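Local coordinates for lysozyme, putative (Bacillus anthracis, PDB 2WAG), which probably hydrolyses the beta-1,4 bond between N-acetylmuramic acid and N-acetylglucosamine in bacterial peptidoglycan, as a family GH25 lysozyme with retention of anomeric configuration, at residues 17-22 against 28-33; 37-42 against 208-213; 61-64 against 69-72. One frame throughout, in Å; residues are numbered along the deposited sequence. Where two conformers were deposited one is given.

All three contacts lie on one curved sheet, in which strand 40-47 runs parallel between strands 17-21 and 69-75. Interactions 1 and 3 are buried and without charged pairs across them: each lays a short helix on valine side chains, Val19 and Val21 in interaction 1, Val70 in interaction 3, and the two helices meet where Trp30 packs on Asn62 and Ala63. Interaction 2 is only partly buried. It joins two elements far apart in sequence, strand 40-47 and helix 210-214, through a pair of phenylalanines, with a lysine and a glutamate at its more exposed edge. No hydrogen bond crosses any of the contacts, while probable backbone hydrogen bonds, such as Lys39 O with Arg69 N, link the strands.

Interaction 1: residues 17-22 against 28-33; sequences KGVDVA and IDWREL
Val19 and Val21 share one side-chain setting (chi1 -54° and -58°), with CG2 lodged between the backbone N and the carbonyl carbon, and in both this methyl goes to the indole of Trp30. In the conformer described, Ile28 runs out nearly extended at its second torsion (chi2 158°), which carries CD1 to Val21. The two side chains meet tip to tip: CD1 of Ile28 sits against both methyls of Val21, 3.6 Å from CG2. The same CG2 of Val21 lies at the edge of the Trp30 ring, near its plane, 3.9 Å from CH2. Val19 comes to the ring slantwise, its CG2 3.9 Å from Trp30 CZ3, and also reaches Leu33 CD1 at 4.2 Å. Within segment 28-33 the other branch of Ile28, CG2, rests over the centre of one indole face, so the ring is held at face and edge together. Its NE1 is hydrogen-bonded to Asn59 of helix 56-64, which helps fix how the indole is turned. The helix starts at Asp29, the N-cap, whose OD1 accepts from Glu32 N over 3.1 Å, the donor standing well above the carboxylate plane. Asp20, between the two valines, points away and is bonded to Gln184 and Asn204. The contact belongs to the beta-alpha-beta unit of strand 17-21, helix 30-34 and strand 40-47. Since no polar bond crosses it, shape and the burial of hydrocarbon and indole set the helix on the strand; on the helix side the charged groups Asp29, Arg31 and Glu32 take no part.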
# COMPACT_ATOMS: atom_id res chain seq x y z
N LYS A 17 8.35 -19.15 -0.43
CA LYS A 17 8.16 -17.71 -0.29
C LYS A 17 9.08 -16.95 -1.24
O LYS A 17 10.18 -17.43 -1.56
CB LYS A 17 8.50 -17.31 1.16
CG LYS A 17 8.28 -15.85 1.53
CD LYS A 17 8.47 -15.58 3.05
CE LYS A 17 9.87 -15.91 3.54
NZ LYS A 17 10.01 -15.65 5.02
N GLY A 18 8.68 -15.75 -1.65
CA GLY A 18 9.54 -14.94 -2.52
C GLY A 18 9.10 -13.51 -2.56
O GLY A 18 8.09 -13.14 -2.00
N VAL A 19 9.88 -12.70 -3.25
CA VAL A 19 9.62 -11.28 -3.29
C VAL A 19 9.28 -10.78 -4.68
O VAL A 19 9.51 -11.45 -5.62
CB VAL A 19 10.89 -10.47 -2.82
CG1 VAL A 19 11.37 -10.94 -1.45
CG2 VAL A 19 12.05 -10.57 -3.87
N ASP A 20 8.70 -9.58 -4.74
CA ASP A 20 8.65 -8.85 -6.00
C ASP A 20 9.10 -7.44 -5.69
O ASP A 20 8.80 -6.93 -4.61
CB ASP A 20 7.27 -8.90 -6.69
CG ASP A 20 6.20 -8.23 -5.92
OD1 ASP A 20 5.54 -8.93 -5.16
OD2 ASP A 20 6.01 -7.01 -6.07
N VAL A 21 9.87 -6.86 -6.60
CA VAL A 21 10.47 -5.55 -6.37
C VAL A 21 10.46 -4.70 -7.62
O VAL A 21 10.40 -5.22 -8.75
CB VAL A 21 11.95 -5.65 -5.87
CG1 VAL A 21 12.04 -6.47 -4.59
CG2 VAL A 21 12.86 -6.21 -6.96
N ALA A 22 10.56 -3.39 -7.41
CA ALA A 22 10.77 -2.41 -8.46
C ALA A 22 11.82 -1.44 -7.95
O ALA A 22 12.38 -1.63 -6.85
CB ALA A 22 9.46 -1.68 -8.79
N ILE A 28 18.94 -3.45 -3.38
CA ILE A 28 18.63 -4.71 -2.74
C ILE A 28 19.87 -5.58 -2.62
O ILE A 28 20.63 -5.74 -3.57
CB ILE A 28 17.57 -5.46 -3.54
CG1 ILE A 28 16.25 -4.69 -3.51
CG2 ILE A 28 17.41 -6.88 -3.01
CD1 ILE A 28 15.36 -5.06 -4.64
N ASP A 29 20.06 -6.12 -1.42
CA ASP A 29 21.13 -7.07 -1.18
C ASP A 29 20.53 -8.45 -1.43
O ASP A 29 19.88 -9.04 -0.55
CB ASP A 29 21.62 -6.94 0.27
CG ASP A 29 22.78 -7.89 0.59
OD1 ASP A 29 22.98 -8.88 -0.13
OD2 ASP A 29 23.50 -7.62 1.58
N TRP A 30 20.72 -8.96 -2.64
CA TRP A 30 20.07 -10.20 -3.04
C TRP A 30 20.59 -11.40 -2.25
O TRP A 30 19.82 -12.31 -1.93
CB TRP A 30 20.21 -10.42 -4.55
CG TRP A 30 19.36 -9.44 -5.30
CD1 TRP A 30 19.73 -8.26 -5.86
CD2 TRP A 30 17.94 -9.54 -5.47
NE1 TRP A 30 18.63 -7.62 -6.40
CE2 TRP A 30 17.52 -8.40 -6.18
CE3 TRP A 30 16.99 -10.49 -5.09
CZ2 TRP A 30 16.18 -8.18 -6.51
CZ3 TRP A 30 15.66 -10.27 -5.42
CH2 TRP A 30 15.27 -9.13 -6.12
N ARG A 31 21.87 -11.39 -1.90
CA ARG A 31 22.40 -12.48 -1.10
C ARG A 31 21.74 -12.52 0.28
O ARG A 31 21.52 -13.59 0.84
CB ARG A 31 23.93 -12.39 -0.99
CG ARG A 31 24.52 -10.99 -1.12
CD ARG A 31 24.76 -10.55 -2.59
NE ARG A 31 23.82 -9.53 -3.05
CZ ARG A 31 23.93 -8.82 -4.18
NH1 ARG A 31 24.93 -9.06 -5.03
NH2 ARG A 31 23.01 -7.93 -4.49
N GLU A 32 21.42 -11.35 0.83
CA GLU A 32 20.75 -11.30 2.12
C GLU A 32 19.32 -11.81 2.05
O GLU A 32 18.84 -12.49 2.97
CB GLU A 32 20.81 -9.89 2.70
CG GLU A 32 20.54 -9.87 4.20
CD GLU A 32 21.64 -10.56 5.04
OE1 GLU A 32 22.73 -10.86 4.53
OE2 GLU A 32 21.38 -10.80 6.23
N LEU A 33 18.62 -11.51 0.95
CA LEU A 33 17.28 -12.09 0.77
C LEU A 33 17.35 -13.61 0.64
O LEU A 33 16.51 -14.34 1.20
CB LEU A 33 16.53 -11.49 -0.43
CG LEU A 33 16.09 -10.03 -0.28
CD1 LEU A 33 15.48 -9.52 -1.60
CD2 LEU A 33 15.12 -9.86 0.87

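Interaction 2: residues 37-42 against 208-213; sequences NMKFAF and GNEEEF
A rim-to-rim aromatic pair, Phe40 and Phe213, joins strand 40-47 to the helix near the C-terminus. The ring centres are 5.9 Å apart and the planes are inclined at 46°, so neither ring lies over the other; the closest atoms are Phe40 CD2 and Phe213 CE1, at 3.5 Å. Phe213, modelled in two conformers of which one is described, leaves the helix with CG anti to its N (chi1 180°), and this aims the far end of the ring at the strand. There CZ comes to 3.3 Å from Lys39 O, which meets the ring edge in its plane, and to 3.7 Å from Lys39 CB. Farther out, the lysine chain crosses Glu210 at about a right angle; Lys39 NZ and Glu210 OE1 are 4.0 Å apart, beyond a salt bridge, and probably attract each other weakly, and NZ has a weak bond to Asn37 OD1. A capping box starts the helix: Glu212 N gives an almost straight bond to Asn209 OD1 (2.8 Å), and Asn209 N returns one to Glu212 OE1 (2.9 Å). Ile16 touches both Lys39 and Phe213, and Phe40 meets Phe182 of strand 182-186 edge-to-face. Helix 210-214, with Phe213 O bonded to Arg69, packs at Phe40 against strand 40-47, which lies between strands 17-21 and 69-75 in the sheet.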
# COMPACT_ATOMS: atom_id res chain seq x y z
N ASN A 37 15.63 -17.39 3.19
CA ASN A 37 14.83 -18.43 2.56
C ASN A 37 13.87 -17.85 1.54
O ASN A 37 12.82 -18.40 1.34
CB ASN A 37 14.09 -19.29 3.59
CG ASN A 37 13.67 -20.63 3.01
OD1 ASN A 37 14.33 -21.15 2.13
ND2 ASN A 37 12.55 -21.14 3.44
N MET A 38 14.20 -16.75 0.93
CA MET A 38 13.42 -16.30 -0.23
C MET A 38 13.83 -17.17 -1.41
O MET A 38 15.01 -17.21 -1.80
CB MET A 38 13.69 -14.84 -0.54
CG MET A 38 13.31 -13.91 0.60
SD MET A 38 11.54 -13.92 0.96
CE MET A 38 11.54 -12.76 2.32
N LYS A 39 12.86 -17.87 -2.00
CA LYS A 39 13.15 -18.83 -3.07
C LYS A 39 13.00 -18.27 -4.46
O LYS A 39 13.45 -18.88 -5.43
CB LYS A 39 12.33 -20.10 -2.90
CG LYS A 39 12.87 -20.91 -1.72
CD LYS A 39 12.30 -22.28 -1.66
CE LYS A 39 12.78 -22.95 -0.40
NZ LYS A 39 14.22 -23.29 -0.50
N PHE A 40 12.34 -17.12 -4.57
CA PHE A 40 12.10 -16.54 -5.89
C PHE A 40 11.99 -15.04 -5.79
O PHE A 40 11.74 -14.47 -4.71
CB PHE A 40 10.86 -17.13 -6.59
CG PHE A 40 9.53 -16.87 -5.89
CD1 PHE A 40 8.77 -15.75 -6.19
CD2 PHE A 40 9.02 -17.79 -4.99
CE1 PHE A 40 7.53 -15.53 -5.56
CE2 PHE A 40 7.79 -17.60 -4.36
CZ PHE A 40 7.04 -16.46 -4.64
N ALA A 41 12.14 -14.40 -6.93
CA ALA A 41 11.97 -12.98 -7.10
C ALA A 41 11.32 -12.69 -8.46
O ALA A 41 11.70 -13.23 -9.42
CB ALA A 41 13.24 -12.26 -6.95
N PHE A 42 10.35 -11.81 -8.46
CA PHE A 42 9.87 -11.20 -9.70
C PHE A 42 10.26 -9.73 -9.68
O PHE A 42 9.93 -9.00 -8.74
CB PHE A 42 8.35 -11.35 -9.83
CG PHE A 42 7.90 -12.76 -10.17
CD1 PHE A 42 8.07 -13.26 -11.46
CD2 PHE A 42 7.33 -13.57 -9.21
CE1 PHE A 42 7.65 -14.55 -11.78
CE2 PHE A 42 6.90 -14.87 -9.53
CZ PHE A 42 7.08 -15.35 -10.82
N GLY A 208 2.39 -24.34 -4.23
CA GLY A 208 2.79 -25.75 -4.13
C GLY A 208 4.06 -26.04 -3.33
O GLY A 208 4.44 -25.29 -2.51
N ASN A 209 4.65 -27.20 -3.60
CA ASN A 209 5.78 -27.66 -2.81
C ASN A 209 7.10 -27.39 -3.54
O ASN A 209 7.12 -26.83 -4.65
CB ASN A 209 5.60 -29.13 -2.41
CG ASN A 209 5.57 -30.06 -3.59
OD1 ASN A 209 6.20 -29.80 -4.62
ND2 ASN A 209 4.88 -31.19 -3.45
N GLU A 210 8.22 -27.77 -2.92
CA GLU A 210 9.52 -27.45 -3.45
C GLU A 210 9.75 -28.10 -4.83
O GLU A 210 10.30 -27.48 -5.74
CB GLU A 210 10.60 -27.91 -2.45
CG GLU A 210 11.94 -28.10 -3.06
CD GLU A 210 12.88 -26.96 -2.75
OE1 GLU A 210 12.60 -25.83 -3.19
OE2 GLU A 210 13.91 -27.22 -2.08
N GLU A 211 9.34 -29.36 -4.98
CA GLU A 211 9.53 -30.05 -6.25
C GLU A 211 8.70 -29.39 -7.36
O GLU A 211 9.22 -29.16 -8.46
CB GLU A 211 9.20 -31.54 -6.11
CG GLU A 211 9.31 -32.30 -7.42
CD GLU A 211 9.15 -33.80 -7.25
OE1 GLU A 211 8.66 -34.23 -6.19
OE2 GLU A 211 9.50 -34.54 -8.19
N GLU A 212 7.44 -29.08 -7.06
CA GLU A 212 6.59 -28.35 -8.01
C GLU A 212 7.23 -27.02 -8.39
O GLU A 212 7.23 -26.62 -9.55
CB GLU A 212 5.18 -28.17 -7.45
CG GLU A 212 4.40 -29.49 -7.34
CD GLU A 212 3.14 -29.41 -6.51
OE1 GLU A 212 3.05 -28.58 -5.57
OE2 GLU A 212 2.22 -30.22 -6.76
N PHE A 213 7.77 -26.35 -7.39
CA PHE A 213 8.44 -25.09 -7.58
C PHE A 213 9.61 -25.24 -8.56
O PHE A 213 9.70 -24.50 -9.55
CB PHE A 213 8.92 -24.63 -6.22
CG PHE A 213 9.65 -23.34 -6.24
CD1 PHE A 213 8.97 -22.15 -6.46
CD2 PHE A 213 11.00 -23.30 -5.99
CE1 PHE A 213 9.66 -20.94 -6.46
CE2 PHE A 213 11.69 -22.11 -5.99
CZ PHE A 213 11.02 -20.92 -6.23

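Interaction 3: residues 61-64 against 69-72; sequences TNAN and RVGA
The apolar part of this contact is built on Val70. With CG1 anti to the backbone N (chi1 -178°), the valine presents both methyls to residues 63 and 64 of helix 56-64. CG2 lies 3.9 Å from Ala63 CB and CG1 4.2 Å from it, so the alanine methyl meets the two branches together. The backbones are nearest at Asn64 and Val70, with CA atoms 6.5 Å apart. Contacts between polar groups and hydrocarbon come next. Ala63 O is 3.8 Å from Val70 CG2, a plain van der Waals approach, while its hydrogen bond is made with Thr66 OG1 in the connection that follows. The side chain of Asn64 slants across the valine, its CG 4.1 Å from Val70 CB; the carboxamide packs against this hydrocarbon, without a hydrogen bond between the two segments. Direct polar bonding is found instead on strand 69-75 itself. Arg69 points away from the helix, and its guanidinium binds Gln98 O and also Tyr216 O, the latter in the C-terminal part of the chain. Around the apolar patch, Ile43 touches both Ala63 and Val70, and Trp60 also touches Val70. Helix 56-64 lies, after the short strand 51-52, in the connection between the parallel neighbours 40-47 and 69-75, a beta-alpha-beta crossover in outline, with its inner face laid on the strand it leads to, as in the TIM-barrel architecture of family GH25.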
# COMPACT_ATOMS: atom_id res chain seq x y z
N THR A 61 20.66 -8.89 -12.95
CA THR A 61 22.00 -9.45 -12.88
C THR A 61 22.27 -9.98 -11.46
O THR A 61 22.73 -11.10 -11.28
CB THR A 61 23.04 -8.38 -13.22
OG1 THR A 61 22.84 -7.97 -14.58
CG2 THR A 61 24.45 -8.94 -13.05
N ASN A 62 21.98 -9.17 -10.45
CA ASN A 62 22.37 -9.57 -9.10
C ASN A 62 21.53 -10.72 -8.58
O ASN A 62 22.04 -11.64 -7.93
CB ASN A 62 22.31 -8.39 -8.13
CG ASN A 62 23.38 -7.34 -8.44
OD1 ASN A 62 24.35 -7.63 -9.14
ND2 ASN A 62 23.21 -6.13 -7.91
N ALA A 63 20.22 -10.70 -8.86
CA ALA A 63 19.38 -11.78 -8.36
C ALA A 63 19.77 -13.10 -9.01
O ALA A 63 19.76 -14.14 -8.38
CB ALA A 63 17.91 -11.46 -8.59
N ASN A 64 20.14 -13.05 -10.29
CA ASN A 64 20.49 -14.27 -11.01
C ASN A 64 21.82 -14.87 -10.57
O ASN A 64 22.08 -16.03 -10.88
CB ASN A 64 20.45 -14.06 -12.54
CG ASN A 64 19.04 -14.14 -13.09
OD1 ASN A 64 18.43 -13.13 -13.46
ND2 ASN A 64 18.51 -15.33 -13.10
N ARG A 69 15.06 -18.57 -7.87
CA ARG A 69 14.45 -18.57 -9.21
C ARG A 69 14.00 -17.14 -9.49
O ARG A 69 13.41 -16.50 -8.62
CB ARG A 69 13.26 -19.53 -9.26
CG ARG A 69 13.63 -20.98 -8.96
CD ARG A 69 12.71 -21.97 -9.67
NE ARG A 69 12.97 -21.88 -11.10
CZ ARG A 69 12.16 -22.35 -12.05
NH1 ARG A 69 12.48 -22.17 -13.33
NH2 ARG A 69 11.05 -22.99 -11.72
N VAL A 70 14.28 -16.65 -10.69
CA VAL A 70 14.08 -15.23 -10.97
C VAL A 70 13.24 -15.03 -12.23
O VAL A 70 13.47 -15.69 -13.26
CB VAL A 70 15.45 -14.50 -11.15
CG1 VAL A 70 15.24 -13.02 -11.39
CG2 VAL A 70 16.33 -14.71 -9.95
N GLY A 71 12.26 -14.13 -12.15
CA GLY A 71 11.48 -13.75 -13.31
C GLY A 71 11.34 -12.24 -13.35
O GLY A 71 11.77 -11.52 -12.43
N ALA A 72 10.72 -11.75 -14.42
CA ALA A 72 10.48 -10.31 -14.60
C ALA A 72 9.02 -10.04 -14.82
O ALA A 72 8.30 -10.89 -15.35
CB ALA A 72 11.30 -9.80 -15.80